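PDB 1X0U: hypothetical methylmalonyl-CoA decarboxylase alpha subunit from Sulfolobus tokodaii, which is of unknown function but belongs to the carboxyl transferase family, probably with a crotonase-type fold, and forms an assembly of six chains. Local coordinates for residues V232-D237 with L305-H310; N290-I295 with N333-G338; Q313-G318 with A346-R351; P370-G375 with G411-A416; T432-V437 with L472-Y477. All blocks are in the same frame, centred on the assembly; numbering follows the deposited sequence.

Interaction 1 of 5, residues V232-D237 with L305-H310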
# COMPACT_ATOMS: atom_id res chain seq x y z
N VAL A 232 34.33 -9.72 16.25
CA VAL A 232 33.83 -11.08 16.41
C VAL A 232 32.80 -11.11 17.52
O VAL A 232 32.98 -10.47 18.55
CB VAL A 232 34.99 -12.04 16.74
CG1 VAL A 232 34.46 -13.35 17.31
CG2 VAL A 232 35.78 -12.30 15.46
N HIS A 233 31.71 -11.85 17.31
CA HIS A 233 30.64 -11.96 18.29
C HIS A 233 30.76 -13.19 19.18
O HIS A 233 30.35 -13.17 20.33
CB HIS A 233 29.27 -11.95 17.59
CG HIS A 233 29.04 -10.72 16.76
ND1 HIS A 233 29.44 -10.63 15.45
CD2 HIS A 233 28.54 -9.51 17.09
CE1 HIS A 233 29.21 -9.41 15.00
NE2 HIS A 233 28.66 -8.71 15.98
N PHE A 234 31.31 -14.27 18.63
CA PHE A 234 31.51 -15.50 19.39
C PHE A 234 32.87 -16.07 19.05
O PHE A 234 33.21 -16.21 17.86
CB PHE A 234 30.48 -16.57 19.03
CG PHE A 234 29.07 -16.16 19.22
CD1 PHE A 234 28.31 -15.73 18.14
CD2 PHE A 234 28.48 -16.25 20.47
CE1 PHE A 234 26.97 -15.40 18.29
CE2 PHE A 234 27.14 -15.91 20.63
CZ PHE A 234 26.38 -15.48 19.55
N MET A 235 33.64 -16.39 20.09
CA MET A 235 34.95 -16.99 19.90
C MET A 235 34.86 -18.41 20.40
O MET A 235 34.35 -18.66 21.49
CB MET A 235 36.02 -16.23 20.68
CG MET A 235 37.38 -16.88 20.57
SD MET A 235 38.68 -15.78 21.15
CE MET A 235 38.34 -15.76 22.93
N VAL A 236 35.34 -19.35 19.60
CA VAL A 236 35.28 -20.76 19.97
C VAL A 236 36.60 -21.49 19.75
O VAL A 236 37.49 -21.00 19.05
CB VAL A 236 34.14 -21.45 19.18
CG1 VAL A 236 34.46 -21.42 17.69
CG2 VAL A 236 33.96 -22.83 19.66
N ASP A 237 36.72 -22.67 20.34
CA ASP A 237 37.94 -23.47 20.25
C ASP A 237 38.06 -24.36 19.02
O ASP A 237 39.17 -24.66 18.59
CB ASP A 237 38.07 -24.35 21.49
CG ASP A 237 38.26 -23.54 22.74
OD1 ASP A 237 37.79 -23.98 23.81
OD2 ASP A 237 38.90 -22.47 22.66
N LEU A 305 22.51 -17.74 25.70
CA LEU A 305 23.51 -17.74 24.63
C LEU A 305 24.00 -16.30 24.61
O LEU A 305 23.32 -15.39 24.09
CB LEU A 305 22.87 -18.13 23.29
CG LEU A 305 23.83 -18.43 22.13
CD1 LEU A 305 23.08 -18.73 20.85
CD2 LEU A 305 24.73 -17.25 21.90
N GLU A 306 25.18 -16.08 25.17
CA GLU A 306 25.72 -14.74 25.26
C GLU A 306 26.49 -14.24 24.05
O GLU A 306 27.46 -14.85 23.61
CB GLU A 306 26.59 -14.60 26.51
CG GLU A 306 26.94 -13.16 26.83
CD GLU A 306 27.48 -13.00 28.23
OE1 GLU A 306 27.24 -13.88 29.07
OE2 GLU A 306 28.13 -11.98 28.51
N VAL A 307 26.03 -13.10 23.53
CA VAL A 307 26.63 -12.45 22.37
C VAL A 307 27.73 -11.50 22.86
O VAL A 307 27.55 -10.80 23.86
CB VAL A 307 25.56 -11.65 21.58
CG1 VAL A 307 26.18 -10.93 20.39
CG2 VAL A 307 24.47 -12.58 21.11
N HIS A 308 28.86 -11.46 22.14
CA HIS A 308 29.97 -10.58 22.51
C HIS A 308 30.41 -10.81 23.96
O HIS A 308 30.80 -9.87 24.66
CB HIS A 308 29.56 -9.12 22.34
CG HIS A 308 29.93 -8.53 21.01
ND1 HIS A 308 29.16 -7.57 20.38
CD2 HIS A 308 31.01 -8.72 20.22
CE1 HIS A 308 29.75 -7.19 19.27
NE2 HIS A 308 30.88 -7.87 19.15
N LYS A 309 30.35 -12.06 24.41
CA LYS A 309 30.70 -12.40 25.78
C LYS A 309 32.02 -11.79 26.27
O LYS A 309 32.07 -11.23 27.36
CB LYS A 309 30.75 -13.92 25.95
CG LYS A 309 30.83 -14.37 27.40
CD LYS A 309 30.72 -15.89 27.52
CE LYS A 309 30.87 -16.34 28.97
NZ LYS A 309 30.65 -17.81 29.13
N HIS A 310 33.06 -11.87 25.45
CA HIS A 310 34.37 -11.37 25.83
C HIS A 310 34.71 -9.93 25.46
O HIS A 310 35.81 -9.46 25.74
CB HIS A 310 35.44 -12.31 25.28
CG HIS A 310 35.21 -13.74 25.66
ND1 HIS A 310 35.08 -14.74 24.72
CD2 HIS A 310 35.00 -14.32 26.86
CE1 HIS A 310 34.80 -15.88 25.33
NE2 HIS A 310 34.74 -15.65 26.64
O HOH W 1 30.07 -14.53 22.83
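His-233 O is gripped by two donors. His-308 N donates to His-233 O at 2.9 Å, in the carbonyl plane and on a lone pair, although the N-H...O angle is only 140°. Water 1 donates the second bond to His-233 O. Water 1 also donates to Glu-306 O at 2.7 Å and accepts from Lys-309 N, so it ties the backbone at three points.

The two histidine rings meet beside this bond. His-233 CD2 sits over one face of the His-308 ring, offset toward the rim, and lies 3.4 Å from His-308 CE1. The ring planes are inclined at 37°. At the edge of the other ring, His-308 CD2 faces Val-232 O at 3.1 Å. Each imidazole is also fixed by a backbone partner: His-233 ND1 by Ile-188 N, and His-308 NE2 by Gly-230 O.

Next along the chain, Phe-234 CZ packs on Val-307 CG2 at 3.8 Å. Met-235 bends at its last torsion, and Met-235 CE comes to 3.9 Å from His-310 ND1.

Strands 234-236 and 305-307 are outermost in two different seven-stranded sheets of the chain. Their short axes run at 114° to each other, and they do not pair as sheet neighbours. The two sheets are therefore joined here by one direct backbone bond, a bridging water and a buried histidine pair, each ring fixed by a backbone hydrogen bond.

Interaction 2 of 5, residues N290-I295 with N333-G338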
# COMPACT_ATOMS: atom_id res chain seq x y z
N ASN A 290 26.93 -10.73 40.83
CA ASN A 290 26.83 -11.42 39.55
C ASN A 290 25.48 -11.22 38.85
O ASN A 290 24.51 -11.92 39.16
CB ASN A 290 27.09 -12.91 39.76
CG ASN A 290 27.24 -13.66 38.46
OD1 ASN A 290 27.38 -13.05 37.39
ND2 ASN A 290 27.23 -14.98 38.52
N MET A 291 25.43 -10.28 37.91
CA MET A 291 24.20 -10.00 37.16
C MET A 291 23.77 -11.22 36.34
O MET A 291 22.57 -11.44 36.12
CB MET A 291 24.40 -8.79 36.23
CG MET A 291 23.20 -8.47 35.31
SD MET A 291 21.66 -7.98 36.17
CE MET A 291 20.60 -9.32 35.72
N ARG A 292 24.74 -12.02 35.91
CA ARG A 292 24.43 -13.21 35.13
C ARG A 292 23.63 -14.20 35.96
O ARG A 292 22.87 -15.00 35.42
CB ARG A 292 25.71 -13.90 34.64
CG ARG A 292 26.52 -13.10 33.65
CD ARG A 292 27.55 -13.99 32.94
NE ARG A 292 28.26 -13.26 31.90
CZ ARG A 292 29.18 -12.34 32.15
NH1 ARG A 292 29.51 -12.05 33.40
NH2 ARG A 292 29.76 -11.69 31.14
N GLU A 293 23.80 -14.15 37.27
CA GLU A 293 23.09 -15.08 38.14
C GLU A 293 21.62 -14.72 38.15
O GLU A 293 20.76 -15.60 38.27
CB GLU A 293 23.66 -15.05 39.56
CG GLU A 293 22.98 -16.04 40.48
CD GLU A 293 23.02 -17.45 39.93
OE1 GLU A 293 22.04 -18.20 40.14
OE2 GLU A 293 24.03 -17.83 39.28
N ILE A 294 21.33 -13.44 38.02
CA ILE A 294 19.95 -13.00 37.99
C ILE A 294 19.30 -13.45 36.68
O ILE A 294 18.15 -13.90 36.68
CB ILE A 294 19.85 -11.46 38.12
CG1 ILE A 294 20.42 -11.03 39.48
CG2 ILE A 294 18.40 -11.03 37.98
CD1 ILE A 294 20.35 -9.52 39.73
N ILE A 295 20.03 -13.36 35.57
CA ILE A 295 19.45 -13.80 34.31
C ILE A 295 19.17 -15.31 34.35
O ILE A 295 18.07 -15.73 34.01
CB ILE A 295 20.34 -13.47 33.05
CG1 ILE A 295 21.61 -14.29 33.06
CG2 ILE A 295 20.70 -11.98 33.00
CD1 ILE A 295 22.57 -13.95 31.91
N ASN A 333 26.48 -4.90 33.74
CA ASN A 333 27.30 -5.81 34.52
C ASN A 333 28.08 -5.02 35.56
O ASN A 333 28.99 -4.26 35.22
CB ASN A 333 28.27 -6.56 33.60
CG ASN A 333 29.08 -7.63 34.33
OD1 ASN A 333 29.95 -8.28 33.75
ND2 ASN A 333 28.79 -7.81 35.61
N PRO A 334 27.73 -5.18 36.84
CA PRO A 334 28.38 -4.50 37.96
C PRO A 334 29.86 -4.86 38.10
O PRO A 334 30.68 -4.05 38.53
CB PRO A 334 27.57 -4.97 39.18
CG PRO A 334 26.24 -5.36 38.61
CD PRO A 334 26.63 -6.04 37.32
N GLU A 335 30.18 -6.09 37.72
CA GLU A 335 31.54 -6.61 37.81
C GLU A 335 32.58 -5.96 36.87
O GLU A 335 33.77 -6.17 37.05
CB GLU A 335 31.51 -8.11 37.59
CG GLU A 335 30.77 -8.84 38.69
CD GLU A 335 30.54 -10.31 38.38
OE1 GLU A 335 30.21 -11.05 39.32
OE2 GLU A 335 30.67 -10.71 37.19
N GLU A 336 32.13 -5.17 35.90
CA GLU A 336 33.07 -4.51 34.98
C GLU A 336 32.69 -3.04 34.87
O GLU A 336 31.56 -2.73 34.52
CB GLU A 336 33.03 -5.19 33.60
CG GLU A 336 34.00 -4.62 32.57
CD GLU A 336 35.47 -4.74 32.99
OE1 GLU A 336 35.80 -5.67 33.76
OE2 GLU A 336 36.29 -3.90 32.54
N PHE A 337 33.62 -2.15 35.18
CA PHE A 337 33.37 -0.71 35.14
C PHE A 337 32.19 -0.32 36.06
O PHE A 337 31.58 0.74 35.91
CB PHE A 337 33.07 -0.26 33.70
CG PHE A 337 34.30 0.05 32.88
CD1 PHE A 337 34.36 -0.28 31.53
CD2 PHE A 337 35.39 0.69 33.46
CE1 PHE A 337 35.49 0.03 30.76
CE2 PHE A 337 36.53 0.99 32.71
CZ PHE A 337 36.57 0.66 31.36
N GLY A 338 31.89 -1.18 37.03
CA GLY A 338 30.81 -0.91 37.95
C GLY A 338 29.48 -0.81 37.23
O GLY A 338 28.53 -0.26 37.77
O HOH W 2 27.69 -10.21 36.28
O HOH W 3 29.71 -13.13 35.90
O HOH W 4 31.56 -10.49 34.69
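Glu-335 brings its carboxylate up to Asn-290, with Glu-335 OE1 3.4 Å from Asn-290 CA. The carboxylate and amide planes are nearly parallel, 11° apart. Next to them, Met-291 CB rests on Pro-334 CD at 3.7 Å. No direct hydrogen bond crosses the contact, and water does the polar work.

Water 4 accepts from Arg-292 NH1, at the edge of the guanidinium and in its plane, and donates to Glu-335 OE2 at 2.7 Å. Water 3 accepts from Arg-292 NH1 at 2.7 Å and lies within bonding distance of both Asn-290 OD1 and Glu-335 OE2. Water 2 donates to Asn-290 OD1 and, weakly, to Glu-335 OE2. Arg-292 NH1 and Glu-335 OE2 stay 4.2 Å apart, too far for a salt bridge. Waters 3 and 4 bridge them.

Asn-290 is the N-cap of helix 291-298. Its CG stands anti to the backbone N (chi1 -170°), and Asn-290 OD1 takes a weak capping bond from Arg-292 N at 3.2 Å. The partner segment is the loop between strand 325-332 and helix 343-358, and it opens with a type I turn from Asn-333 to Glu-336.

Further out, Glu-306 OE1 holds Arg-292 NE in a salt bridge. Met-291 leans on Leu-366 and Ile-316, and Pro-334 packs on Tyr-289 and Asp-368.

Interaction 3 of 5, residues Q313-G318 with A346-R351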
# COMPACT_ATOMS: atom_id res chain seq x y z
N GLN A 313 32.54 -6.36 28.69
CA GLN A 313 31.78 -7.12 29.67
C GLN A 313 31.02 -6.10 30.50
O GLN A 313 30.25 -6.42 31.40
CB GLN A 313 32.73 -7.96 30.51
CG GLN A 313 33.64 -8.82 29.65
CD GLN A 313 34.27 -9.97 30.40
OE1 GLN A 313 35.11 -9.77 31.29
NE2 GLN A 313 33.87 -11.19 30.05
N ASN A 314 31.28 -4.86 30.13
CA ASN A 314 30.71 -3.63 30.65
C ASN A 314 29.17 -3.83 30.72
O ASN A 314 28.52 -3.40 31.67
CB ASN A 314 31.15 -2.54 29.63
CG ASN A 314 30.62 -1.18 29.93
OD1 ASN A 314 29.42 -0.99 30.12
ND2 ASN A 314 31.50 -0.20 29.94
N ILE A 315 28.61 -4.49 29.70
CA ILE A 315 27.18 -4.80 29.68
C ILE A 315 27.00 -6.19 29.10
O ILE A 315 27.86 -6.68 28.38
CB ILE A 315 26.31 -3.79 28.83
CG1 ILE A 315 26.33 -4.16 27.35
CG2 ILE A 315 26.82 -2.39 29.03
CD1 ILE A 315 27.64 -3.90 26.66
N ILE A 316 25.88 -6.83 29.43
CA ILE A 316 25.62 -8.18 28.95
C ILE A 316 24.42 -8.22 28.02
O ILE A 316 23.39 -7.59 28.27
CB ILE A 316 25.33 -9.13 30.11
CG1 ILE A 316 26.49 -9.09 31.11
CG2 ILE A 316 25.11 -10.53 29.58
CD1 ILE A 316 26.06 -9.45 32.55
N VAL A 317 24.55 -8.97 26.93
CA VAL A 317 23.47 -9.12 25.96
C VAL A 317 23.49 -10.55 25.45
O VAL A 317 24.55 -11.14 25.27
CB VAL A 317 23.62 -8.15 24.75
CG1 VAL A 317 23.54 -6.69 25.23
CG2 VAL A 317 24.93 -8.41 23.98
N GLY A 318 22.30 -11.09 25.22
CA GLY A 318 22.22 -12.44 24.72
C GLY A 318 20.79 -12.90 24.55
O GLY A 318 19.84 -12.15 24.81
N ALA A 346 28.22 0.56 24.44
CA ALA A 346 27.13 1.22 23.74
C ALA A 346 27.01 0.58 22.35
O ALA A 346 25.89 0.32 21.87
CB ALA A 346 27.41 2.72 23.63
N ASP A 347 28.15 0.31 21.71
CA ASP A 347 28.14 -0.30 20.38
C ASP A 347 27.57 -1.72 20.43
O ASP A 347 26.73 -2.10 19.64
CB ASP A 347 29.55 -0.36 19.77
CG ASP A 347 30.02 0.99 19.28
OD1 ASP A 347 29.16 1.85 19.02
OD2 ASP A 347 31.24 1.18 19.15
N LYS A 348 28.07 -2.49 21.38
CA LYS A 348 27.62 -3.85 21.57
C LYS A 348 26.10 -3.89 21.79
O LYS A 348 25.37 -4.57 21.07
CB LYS A 348 28.37 -4.43 22.77
CG LYS A 348 27.82 -5.71 23.38
CD LYS A 348 28.81 -6.17 24.44
CE LYS A 348 28.28 -7.28 25.33
NZ LYS A 348 29.39 -7.74 26.23
N ALA A 349 25.62 -3.13 22.77
CA ALA A 349 24.19 -3.09 23.07
C ALA A 349 23.34 -2.58 21.91
O ALA A 349 22.38 -3.23 21.50
CB ALA A 349 23.94 -2.23 24.32
N ALA A 350 23.70 -1.42 21.37
CA ALA A 350 22.94 -0.81 20.28
C ALA A 350 22.74 -1.74 19.08
O ALA A 350 21.62 -1.88 18.59
CB ALA A 350 23.61 0.48 19.85
N ARG A 351 23.82 -2.37 18.62
CA ARG A 351 23.75 -3.27 17.47
C ARG A 351 22.87 -4.47 17.81
O ARG A 351 22.11 -4.96 16.98
CB ARG A 351 25.16 -3.74 17.09
CG ARG A 351 25.46 -3.75 15.58
CD ARG A 351 24.78 -4.89 14.89
NE ARG A 351 25.07 -4.98 13.45
CZ ARG A 351 26.12 -5.61 12.90
NH1 ARG A 351 27.03 -6.23 13.66
NH2 ARG A 351 26.21 -5.70 11.58
O HOH W 5 27.65 -10.04 26.55
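The flat group of this contact is the peptide carbonyl of Ile-315, and Lys-348 meets it at the oxygen end rather than over a face. Lys-348 NZ donates to Ile-315 O at 2.8 Å. The C=O...N angle is 166°, nearly along the C=O axis. Water 5 accepts from Lys-348 NZ at 2.9 Å and, weakly, from Val-317 N.

The lysine chain is extended throughout, with CG anti to the backbone N (chi1 165°), which carries the amine from the helix to the strand. Its methylenes are packed on the way. Ile-315 CD1 presses on Lys-348 CD at 3.4 Å, tighter than usual carbon contact. Val-317 CG2 lies 3.8 Å from Lys-348 CE, the two side chains sliding past each other in opposite directions. Ile-315 CG1 touches Ala-349 CB more loosely.

Helix 343-358 is the helix of a beta-alpha-beta crossover between parallel strands 325-332 and 363-369. The axis of segment 346-351 lies at 26° to that of strand residues 315-318. Arg-351 bonds to Asn-519 of a second subunit.

Lys-348 NZ also has Trp-311 O, Ala-312 O and His-308 O as partners. With four carbonyl oxygens and a water near it, the buried amine is probably charged, its three N-H shared among them.

Interaction 4 of 5, residues P370-G375 with G411-A416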
# COMPACT_ATOMS: atom_id res chain seq x y z
N PRO A 370 25.35 3.28 36.91
CA PRO A 370 25.54 4.59 37.53
C PRO A 370 25.82 5.71 36.52
O PRO A 370 25.88 6.88 36.89
CB PRO A 370 26.74 4.36 38.43
CG PRO A 370 27.59 3.49 37.56
CD PRO A 370 26.59 2.49 36.99
N GLY A 371 26.00 5.34 35.25
CA GLY A 371 26.29 6.35 34.24
C GLY A 371 27.32 5.85 33.24
O GLY A 371 27.39 4.66 32.98
N TYR A 372 28.14 6.75 32.71
CA TYR A 372 29.15 6.39 31.72
C TYR A 372 30.57 6.48 32.26
O TYR A 372 30.81 7.13 33.27
CB TYR A 372 29.02 7.30 30.48
CG TYR A 372 27.68 7.18 29.79
CD1 TYR A 372 26.52 7.69 30.40
CD2 TYR A 372 27.54 6.47 28.60
CE1 TYR A 372 25.26 7.47 29.82
CE2 TYR A 372 26.30 6.25 28.02
CZ TYR A 372 25.17 6.75 28.65
OH TYR A 372 23.93 6.46 28.13
N VAL A 373 31.50 5.80 31.60
CA VAL A 373 32.91 5.82 31.99
C VAL A 373 33.46 7.19 31.63
O VAL A 373 33.45 7.59 30.48
CB VAL A 373 33.72 4.74 31.24
CG1 VAL A 373 35.21 4.94 31.49
CG2 VAL A 373 33.28 3.36 31.71
N PRO A 374 33.98 7.93 32.63
CA PRO A 374 34.53 9.27 32.38
C PRO A 374 35.95 9.28 31.82
O PRO A 374 36.57 8.23 31.62
CB PRO A 374 34.44 9.92 33.76
CG PRO A 374 34.84 8.75 34.67
CD PRO A 374 34.11 7.55 34.05
N GLY A 375 36.46 10.48 31.55
CA GLY A 375 37.82 10.61 31.04
C GLY A 375 37.97 11.15 29.63
O GLY A 375 37.11 10.93 28.77
N GLY A 411 21.15 9.06 35.59
CA GLY A 411 21.31 9.93 34.43
C GLY A 411 20.97 9.43 33.05
O GLY A 411 19.95 8.79 32.85
N GLY A 412 21.84 9.74 32.10
CA GLY A 412 21.63 9.32 30.72
C GLY A 412 21.58 7.82 30.58
O GLY A 412 20.80 7.30 29.78
N ALA A 413 22.39 7.12 31.35
CA ALA A 413 22.44 5.66 31.29
C ALA A 413 21.09 5.08 31.70
O ALA A 413 20.71 3.99 31.27
CB ALA A 413 23.56 5.13 32.18
N HIS A 414 20.36 5.82 32.52
CA HIS A 414 19.03 5.39 32.95
C HIS A 414 18.14 5.40 31.72
O HIS A 414 17.41 4.44 31.44
CB HIS A 414 18.47 6.37 34.00
CG HIS A 414 17.00 6.21 34.26
ND1 HIS A 414 16.08 7.18 33.95
CD2 HIS A 414 16.31 5.19 34.83
CE1 HIS A 414 14.87 6.78 34.32
NE2 HIS A 414 14.98 5.57 34.86
N ILE A 415 18.22 6.50 30.99
CA ILE A 415 17.44 6.70 29.77
C ILE A 415 17.86 5.69 28.71
O ILE A 415 17.02 5.13 28.02
CB ILE A 415 17.66 8.13 29.22
CG1 ILE A 415 17.37 9.15 30.31
CG2 ILE A 415 16.76 8.38 28.00
CD1 ILE A 415 17.79 10.55 29.97
N ALA A 416 19.16 5.46 28.60
CA ALA A 416 19.70 4.55 27.60
C ALA A 416 19.35 3.08 27.83
O ALA A 416 19.57 2.25 26.95
CB ALA A 416 21.22 4.71 27.50
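This is a close apolar contact between a loop and a short helix of the crotonase-type fold. The loop 370-375 follows strand 363-369, and helix 411-416 comes after strand 408-410. Tyr-372 and Ala-413 carry most of it.

The loop approaches at Gly-371, whose CA lies 3.6 Å from Ala-413 CB. At the backbone angles of Gly-371 (phi 141°, psi -148°), a CB would run into the carbonyl oxygen of Pro-370. Next along, the Tyr-372 side chain swings its CG beside the backbone N (chi1 -61°), and the ring meets the helix backbone with its edge. Tyr-372 CE1 is 3.3 Å from Ala-413 N and 3.7 Å from Ala-413 CB. Gly-412 C lies at the same edge, in the ring plane. Gly-412 has no side chain on this face, which lets the ring come up against the helix backbone.

Ile-341 touches both Tyr-372 and Ala-413. Ile-383 and Leu-391 of helix 383-396 cover Tyr-372 and Ala-416 respectively. A second subunit completes the surroundings: its Val-200 packs on Tyr-372, and its Tyr-150 packs on Ile-415.

No hydrogen bond links the two segments. The phenol end stops one helical turn further on, with Tyr-372 OH 3.3 Å from Ala-416 CB.

Interaction 5 of 5, residues T432-V437 with L472-Y477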
# COMPACT_ATOMS: atom_id res chain seq x y z
N THR A 432 15.09 -2.66 45.66
CA THR A 432 16.47 -2.18 45.73
C THR A 432 16.85 -1.16 44.65
O THR A 432 17.97 -0.63 44.64
CB THR A 432 17.46 -3.36 45.63
OG1 THR A 432 17.11 -4.18 44.51
CG2 THR A 432 17.41 -4.20 46.91
N ALA A 433 15.92 -0.87 43.75
CA ALA A 433 16.20 0.07 42.67
C ALA A 433 16.25 1.51 43.15
O ALA A 433 15.44 1.94 43.97
CB ALA A 433 15.14 -0.07 41.59
N GLU A 434 17.24 2.25 42.65
CA GLU A 434 17.36 3.67 42.97
C GLU A 434 17.48 4.41 41.65
O GLU A 434 18.45 4.24 40.90
CB GLU A 434 18.56 3.97 43.87
CG GLU A 434 19.63 2.92 43.98
CD GLU A 434 20.63 3.25 45.08
OE1 GLU A 434 21.29 4.31 45.00
OE2 GLU A 434 20.75 2.45 46.03
N ILE A 435 16.48 5.23 41.37
CA ILE A 435 16.42 6.01 40.14
C ILE A 435 16.79 7.44 40.51
O ILE A 435 16.16 8.06 41.36
CB ILE A 435 15.00 5.94 39.54
CG1 ILE A 435 14.64 4.47 39.31
CG2 ILE A 435 14.92 6.72 38.24
CD1 ILE A 435 13.18 4.22 39.03
N ALA A 436 17.84 7.97 39.88
CA ALA A 436 18.26 9.32 40.19
C ALA A 436 18.70 10.09 38.96
O ALA A 436 19.30 9.53 38.05
CB ALA A 436 19.39 9.28 41.21
N VAL A 437 18.39 11.38 38.97
CA VAL A 437 18.72 12.29 37.88
C VAL A 437 20.22 12.22 37.66
O VAL A 437 20.70 12.44 36.55
CB VAL A 437 18.28 13.74 38.23
CG1 VAL A 437 19.12 14.30 39.37
CG2 VAL A 437 18.38 14.61 37.03
N LEU A 472 15.09 9.95 50.38
CA LEU A 472 14.10 10.78 49.71
C LEU A 472 13.86 10.31 48.27
O LEU A 472 12.72 10.17 47.83
CB LEU A 472 14.58 12.24 49.70
CG LEU A 472 13.56 13.36 49.97
CD1 LEU A 472 12.99 13.21 51.37
CD2 LEU A 472 14.24 14.71 49.81
N PHE A 473 14.95 10.04 47.54
CA PHE A 473 14.84 9.61 46.14
C PHE A 473 15.62 8.35 45.71
O PHE A 473 15.33 7.78 44.66
CB PHE A 473 15.26 10.77 45.24
CG PHE A 473 14.60 12.07 45.58
CD1 PHE A 473 13.24 12.25 45.37
CD2 PHE A 473 15.33 13.11 46.14
CE1 PHE A 473 12.62 13.45 45.71
CE2 PHE A 473 14.72 14.31 46.48
CZ PHE A 473 13.37 14.48 46.27
N ALA A 474 16.61 7.94 46.49
CA ALA A 474 17.37 6.74 46.12
C ALA A 474 16.48 5.53 46.38
O ALA A 474 16.80 4.67 47.20
CB ALA A 474 18.65 6.64 46.94
N ASN A 475 15.36 5.49 45.66
CA ASN A 475 14.39 4.42 45.78
C ASN A 475 13.58 4.37 44.48
O ASN A 475 13.81 5.17 43.57
CB ASN A 475 13.46 4.71 46.96
CG ASN A 475 12.86 6.09 46.89
OD1 ASN A 475 12.06 6.39 46.00
ND2 ASN A 475 13.24 6.95 47.82
N PRO A 476 12.62 3.44 44.38
CA PRO A 476 11.83 3.38 43.14
C PRO A 476 10.42 3.92 43.31
O PRO A 476 9.67 4.01 42.35
CB PRO A 476 11.82 1.90 42.84
CG PRO A 476 11.59 1.34 44.23
CD PRO A 476 12.53 2.17 45.11
N TYR A 477 10.06 4.27 44.54
CA TYR A 477 8.72 4.76 44.82
C TYR A 477 8.41 6.17 44.34
O TYR A 477 7.27 6.49 44.04
CB TYR A 477 8.43 4.62 46.32
CG TYR A 477 8.51 3.18 46.78
CD1 TYR A 477 7.68 2.21 46.22
CD2 TYR A 477 9.45 2.77 47.73
CE1 TYR A 477 7.77 0.88 46.60
CE2 TYR A 477 9.55 1.45 48.11
CZ TYR A 477 8.71 0.50 47.54
OH TYR A 477 8.81 -0.83 47.90
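Ala-433 and Pro-476 set their CB atoms against each other at 4.1 Å. Pro-476 CD is 3.1 Å from Ala-433 O. Asn-475 CA makes a CA-H...O contact with Ala-433 O at 3.2 Å. Glu-434 CB lies against the backbone of Ala-474, 3.6 Å from its C atom. Beyond CB, the glutamate extends past Ala-474, and Glu-434 OE1 comes to 4.0 Å from Ala-474 CB. The carboxylate is held from outside, OE2 by a salt bridge to Arg-470 NH2 and OE1 by a hydrogen bond with Tyr-410 OH.

Strand 434-436 pairs in parallel with strand 408-410. The partner segment joins helix 463-473 to helix 477-481 and makes an inverse gamma turn centred on Ala-474. One weak backbone bond crosses, from Ile-435 N to Asn-475 O at 3.5 Å, straight at 172°.

Asn-475 points its CB away from the strand and serves its own chain. Its OD1 caps Trp-478 N at the start of the second helix, while Asn-475 ND2 makes a weak bond to Leu-472 O at 3.3 Å. Ile-435 and Phe-473 also pack on a second subunit, against its Ala-144 and Glu-68. Tyr-477 packs on Leu-15 of a third subunit.

From the N terminus, interaction 1 comes first and closes a long loop from 232-237 to 305-310, joining the edges of two sheets. Interaction 2 opens inside that loop, at 290-295, and closes after it, so the two cross, and they touch. Interaction 3 starts after interaction 1 has closed but crosses interaction 2. It touches interaction 1, as strands 305-307 and 315-322 are sheet neighbours. Interactions 4 and 5 follow in series. Interaction 4 closes 370-375 onto helix 411-416, and interaction 5 closes strand 434-436 onto the turn after helix 463-473. Gly-411 N and Ala-436 O connect them, while Phe-337 of interaction 2 packs on Val-373 of interaction 4. Interactions 3, 4 and 5 all touch a second subunit.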